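PDB 3QOO: fluoroacetyl-CoA-specific thioesterase-like domain-containing protein from Thermanaerovibrio acidaminovorans, which is of unknown function but has a hot-dog fold related to fluoroacetyl-CoA-specific thioesterases, so it may hydrolyse or bind an acyl-CoA thioester. Local coordinates for residues A[17-29]-A[37-49]. Residues are numbered along the deposited sequence; the frame is centred on the assembly and turned at random. Where two conformers were deposited one is given.
With NA (sodium ion), chain B.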
loop_
_atom_site.group_PDB
_atom_site.type_symbol
_atom_site.label_atom_id
_atom_site.label_comp_id
_atom_site.label_asym_id
_atom_site.label_seq_id
_atom_site.Cartn_x
_atom_site.Cartn_y
_atom_site.Cartn_z
ATOM N N ARG A 17 -15.729 -10.633 -0.044
ATOM C CA ARG A 17 -15.102 -10.654 -1.344
ATOM C C ARG A 17 -15.599 -9.537 -2.177
ATOM O O ARG A 17 -16.753 -9.126 -2.045
ATOM C CB ARG A 17 -15.417 -11.939 -2.060
ATOM C CG ARG A 17 -14.611 -13.074 -1.709
ATOM C CD ARG A 17 -14.870 -14.218 -2.646
ATOM N NE ARG A 17 -13.854 -15.198 -2.519
ATOM C CZ ARG A 17 -13.799 -16.325 -3.190
ATOM N NH1 ARG A 17 -14.783 -16.665 -4.015
ATOM N NH2 ARG A 17 -12.766 -17.139 -2.986
HETATM N N MSE A 18 -14.769 -9.098 -3.112
HETATM C CA MSE A 18 -15.245 -8.303 -4.230
HETATM C C MSE A 18 -14.384 -8.531 -5.445
HETATM O O MSE A 18 -13.248 -8.969 -5.330
HETATM C CB MSE A 18 -15.297 -6.825 -3.864
HETATM C CG MSE A 18 -13.967 -6.226 -3.616
HETATM SE SE MSE A 18 -13.966 -4.316 -3.188
HETATM C CE MSE A 18 -14.294 -3.688 -4.919
ATOM N N VAL A 19 -14.934 -8.179 -6.592
ATOM C CA VAL A 19 -14.266 -8.277 -7.869
ATOM C C VAL A 19 -13.956 -6.877 -8.356
ATOM O O VAL A 19 -14.808 -5.988 -8.360
ATOM C CB VAL A 19 -15.071 -9.051 -8.934
ATOM C CG1 VAL A 19 -14.258 -9.222 -10.217
ATOM C CG2 VAL A 19 -15.544 -10.374 -8.364
ATOM N N LYS A 20 -12.694 -6.682 -8.717
ATOM C CA LYS A 20 -12.190 -5.399 -9.112
ATOM C C LYS A 20 -11.661 -5.525 -10.533
ATOM O O LYS A 20 -10.772 -6.347 -10.760
ATOM C CB LYS A 20 -11.067 -5.042 -8.123
ATOM C CG LYS A 20 -10.186 -3.938 -8.465
ATOM C CD LYS A 20 -10.840 -2.611 -8.414
ATOM C CE LYS A 20 -9.819 -1.554 -8.791
ATOM N NZ LYS A 20 -10.394 -0.173 -8.848
ATOM N N LYS A 21 -12.145 -4.697 -11.460
ATOM C CA LYS A 21 -11.604 -4.661 -12.819
ATOM C C LYS A 21 -10.382 -3.738 -12.850
ATOM O O LYS A 21 -10.406 -2.610 -12.336
ATOM C CB LYS A 21 -12.631 -4.172 -13.855
ATOM C CG LYS A 21 -12.189 -4.564 -15.273
ATOM C CD LYS A 21 -13.208 -4.358 -16.307
ATOM C CE LYS A 21 -14.407 -5.163 -16.033
ATOM N NZ LYS A 21 -14.327 -6.559 -16.520
ATOM N N VAL A 22 -9.307 -4.199 -13.455
ATOM C CA VAL A 22 -8.086 -3.386 -13.498
ATOM C C VAL A 22 -8.261 -2.303 -14.550
ATOM O O VAL A 22 -8.414 -2.586 -15.743
ATOM C CB VAL A 22 -6.830 -4.226 -13.752
ATOM C CG1 VAL A 22 -5.597 -3.334 -13.796
ATOM C CG2 VAL A 22 -6.691 -5.349 -12.725
ATOM N N SER A 23 -8.152 -1.049 -14.118
ATOM C CA SER A 23 -8.307 0.116 -14.971
ATOM C C SER A 23 -7.069 1.011 -14.891
ATOM O O SER A 23 -6.195 0.798 -14.061
ATOM C CB SER A 23 -9.558 0.901 -14.622
ATOM O OG SER A 23 -9.383 1.600 -13.390
ATOM N N VAL A 24 -7.028 2.031 -15.731
ATOM C CA VAL A 24 -5.849 2.893 -15.791
ATOM C C VAL A 24 -5.559 3.546 -14.417
ATOM O O VAL A 24 -4.404 3.695 -14.025
ATOM C CB VAL A 24 -5.941 3.925 -16.974
ATOM C CG1 VAL A 24 -7.112 4.881 -16.778
ATOM C CG2 VAL A 24 -4.584 4.639 -17.226
ATOM N N SER A 25 -6.596 3.864 -13.630
ATOM C CA SER A 25 -6.365 4.480 -12.320
ATOM C C SER A 25 -5.742 3.535 -11.318
ATOM O O SER A 25 -5.219 3.949 -10.291
ATOM C CB SER A 25 -7.631 5.088 -11.771
ATOM O OG SER A 25 -8.593 4.118 -11.499
ATOM N N ASP A 26 -5.774 2.240 -11.608
ATOM C CA ASP A 26 -5.189 1.204 -10.778
ATOM C C ASP A 26 -3.769 0.869 -11.184
ATOM O O ASP A 26 -3.136 0.067 -10.515
ATOM C CB ASP A 26 -6.038 -0.081 -10.866
ATOM C CG ASP A 26 -7.481 0.140 -10.507
ATOM O OD1 ASP A 26 -7.692 0.638 -9.386
ATOM O OD2 ASP A 26 -8.380 -0.181 -11.328
ATOM N N THR A 27 -3.246 1.456 -12.259
ATOM C CA THR A 27 -1.909 1.120 -12.772
ATOM C C THR A 27 -1.010 2.327 -12.692
ATOM O O THR A 27 0.235 2.186 -12.605
ATOM C CB THR A 27 -1.942 0.639 -14.230
ATOM O OG1 THR A 27 -2.266 1.747 -15.101
ATOM C CG2 THR A 27 -2.886 -0.508 -14.442
ATOM N N VAL A 28 -1.604 3.523 -12.783
ATOM C CA VAL A 28 -0.827 4.759 -12.857
ATOM C C VAL A 28 -0.093 4.953 -11.545
ATOM O O VAL A 28 0.978 5.590 -11.490
ATOM C CB VAL A 28 -1.716 5.992 -13.156
ATOM C CG1 VAL A 28 -2.364 5.845 -14.511
ATOM C CG2 VAL A 28 -2.718 6.258 -12.024
ATOM N N THR A 29 -0.667 4.369 -10.493
ATOM C CA THR A 29 -0.105 4.388 -9.150
ATOM C C THR A 29 1.127 3.474 -8.954
ATOM O O THR A 29 1.723 3.425 -7.848
ATOM C CB THR A 29 -1.189 4.075 -8.147
ATOM O OG1 THR A 29 -1.949 2.930 -8.579
ATOM C CG2 THR A 29 -2.148 5.282 -8.041
ATOM N N GLU A 37 0.856 -1.510 -17.658
ATOM C CA GLU A 37 0.014 -2.625 -18.094
ATOM C C GLU A 37 -0.655 -3.368 -16.950
ATOM O O GLU A 37 -1.549 -4.140 -17.212
ATOM C CB GLU A 37 0.778 -3.651 -18.956
ATOM C CG GLU A 37 0.818 -3.295 -20.403
ATOM C CD GLU A 37 1.291 -4.401 -21.322
ATOM O OE1 GLU A 37 0.722 -5.512 -21.332
ATOM O OE2 GLU A 37 2.174 -4.131 -22.133
ATOM N N PHE A 38 -0.237 -3.190 -15.715
ATOM C CA PHE A 38 -0.787 -4.022 -14.647
ATOM C C PHE A 38 -0.986 -3.286 -13.342
ATOM O O PHE A 38 -0.449 -2.207 -13.105
ATOM C CB PHE A 38 0.070 -5.279 -14.487
ATOM C CG PHE A 38 1.537 -5.010 -14.262
ATOM C CD1 PHE A 38 2.024 -4.803 -12.986
ATOM C CD2 PHE A 38 2.417 -5.047 -15.323
ATOM C CE1 PHE A 38 3.358 -4.613 -12.780
ATOM C CE2 PHE A 38 3.751 -4.848 -15.133
ATOM C CZ PHE A 38 4.236 -4.629 -13.873
HETATM N N MSE A 39 -1.796 -3.890 -12.490
HETATM C CA MSE A 39 -2.244 -3.261 -11.263
HETATM C C MSE A 39 -1.086 -3.010 -10.302
HETATM O O MSE A 39 -0.226 -3.875 -10.103
HETATM C CB MSE A 39 -3.281 -4.179 -10.607
HETATM C CG MSE A 39 -3.874 -3.644 -9.292
HETATM SE SE MSE A 39 -5.412 -4.675 -8.655
HETATM C CE MSE A 39 -6.522 -3.420 -9.296
ATOM N N SER A 40 -1.081 -1.831 -9.686
ATOM C CA SER A 40 -0.027 -1.409 -8.755
ATOM C C SER A 40 -0.241 -1.962 -7.354
ATOM O O SER A 40 -1.345 -2.352 -6.939
ATOM C CB SER A 40 -0.023 0.095 -8.652
ATOM O OG SER A 40 -1.139 0.541 -7.919
ATOM N N THR A 41 0.824 -1.953 -6.576
ATOM C CA THR A 41 0.730 -2.348 -5.185
ATOM C C THR A 41 -0.231 -1.456 -4.414
ATOM O O THR A 41 -0.998 -1.947 -3.592
ATOM C CB THR A 41 2.091 -2.328 -4.520
ATOM O OG1 THR A 41 3.003 -3.073 -5.344
ATOM C CG2 THR A 41 2.040 -2.974 -3.132
ATOM N N ALA A 42 -0.219 -0.159 -4.693
ATOM C CA ALA A 42 -1.122 0.768 -4.029
ATOM C C ALA A 42 -2.573 0.395 -4.300
ATOM O O ALA A 42 -3.434 0.486 -3.401
ATOM C CB ALA A 42 -0.880 2.213 -4.478
ATOM N N ALA A 43 -2.876 -0.040 -5.520
ATOM C CA ALA A 43 -4.230 -0.459 -5.864
ATOM C C ALA A 43 -4.628 -1.706 -5.100
ATOM O O ALA A 43 -5.769 -1.812 -4.640
ATOM C CB ALA A 43 -4.352 -0.692 -7.360
ATOM N N PHE A 44 -3.753 -2.689 -5.013
ATOM C CA PHE A 44 -4.038 -3.866 -4.186
ATOM C C PHE A 44 -4.329 -3.461 -2.762
ATOM O O PHE A 44 -5.274 -3.966 -2.138
ATOM C CB PHE A 44 -2.892 -4.873 -4.216
ATOM C CG PHE A 44 -2.799 -5.652 -5.488
ATOM C CD1 PHE A 44 -3.685 -6.655 -5.774
ATOM C CD2 PHE A 44 -1.769 -5.446 -6.371
ATOM C CE1 PHE A 44 -3.611 -7.377 -6.924
ATOM C CE2 PHE A 44 -1.671 -6.193 -7.532
ATOM C CZ PHE A 44 -2.592 -7.155 -7.810
ATOM N N LEU A 45 -3.542 -2.525 -2.234
ATOM C CA LEU A 45 -3.721 -2.061 -0.868
ATOM C C LEU A 45 -5.062 -1.332 -0.694
ATOM O O LEU A 45 -5.803 -1.601 0.258
ATOM C CB LEU A 45 -2.541 -1.186 -0.459
ATOM C CG LEU A 45 -2.185 -1.140 1.024
ATOM C CD1 LEU A 45 -0.802 -0.575 1.205
ATOM C CD2 LEU A 45 -3.184 -0.366 1.845
ATOM N N GLU A 46 -5.384 -0.419 -1.596
ATOM C CA GLU A 46 -6.627 0.323 -1.508
ATOM C C GLU A 46 -7.829 -0.640 -1.459
ATOM O O GLU A 46 -8.795 -0.434 -0.720
ATOM C CB GLU A 46 -6.753 1.259 -2.707
ATOM C CG GLU A 46 -8.013 2.066 -2.694
ATOM C CD GLU A 46 -8.192 2.916 -3.927
ATOM O OE1 GLU A 46 -7.224 3.060 -4.706
ATOM O OE2 GLU A 46 -9.311 3.445 -4.091
ATOM N N THR A 47 -7.781 -1.692 -2.276
ATOM C CA THR A 47 -8.893 -2.617 -2.371
ATOM C C THR A 47 -9.003 -3.477 -1.103
ATOM O O THR A 47 -10.090 -3.736 -0.588
ATOM C CB THR A 47 -8.767 -3.475 -3.628
ATOM O OG1 THR A 47 -8.539 -2.643 -4.793
ATOM C CG2 THR A 47 -10.000 -4.321 -3.776
HETATM N N MSE A 48 -7.855 -3.887 -0.575
HETATM C CA MSE A 48 -7.807 -4.561 0.697
HETATM C C MSE A 48 -8.427 -3.710 1.804
HETATM O O MSE A 48 -9.241 -4.202 2.607
HETATM C CB MSE A 48 -6.370 -4.935 1.041
HETATM C CG MSE A 48 -6.232 -5.562 2.441
HETATM SE SE MSE A 48 -4.466 -6.368 2.772
HETATM C CE MSE A 48 -3.334 -4.780 2.598
ATOM N N THR A 49 -8.070 -2.434 1.820
ATOM C CA THR A 49 -8.597 -1.485 2.795
ATOM C C THR A 49 -10.131 -1.398 2.664
ATOM O O THR A 49 -10.860 -1.437 3.656
ATOM C CB THR A 49 -7.976 -0.103 2.643
ATOM O OG1 THR A 49 -6.590 -0.213 2.957
ATOM C CG2 THR A 49 -8.645 0.877 3.570
HETATM NA NA NA B . -10.583 3.636 -12.720
HETATM O O HOH W 1 -9.516 4.710 -14.650
HETATM O O HOH W 2 -7.610 0.612 -6.530
HETATM O O HOH W 3 2.260 1.550 -5.836
HETATM O O HOH W 4 -11.485 2.417 -10.917
HETATM O O HOH W 5 -11.491 5.713 -11.931
#
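M39 packs against K20, V22 and D26 at the start of the central helix of this hot-dog fold, where strand 15-21, outermost in the sheet of this chain, runs into a loop that folds over the helix N-terminus. In this tight part the selenomethionine M39 leaves with CG anti to the backbone N (chi1 -179°) and turns about the CG-SE bond. This places M39 CE 3.7 Å from D26 CB, with K20 CG and V22 CG2 close by. M39 SE sits over one face of the F44 ring, offset toward the rim. One backbone bond ties the loop to the N-cap: S40 N donates to D26 O at 2.9 Å, nearly straight at 170°. Farther along the helix the packing is looser. M18 SE approaches T47 CG2 no closer than 4.0 Å. The solvent side carries a sodium ion, bound by S23 OG, S25 OG and three waters. D26 links the two sides. K20 NZ pairs with D26 OD1, while D26 OD2 accepts from both S23 N and S23 OG, which probably limits carboxylate rotation. S40 OG accepts from A43 N at 3.0 Å and shares a 2.6 Å hydrogen bond with T29 OG1.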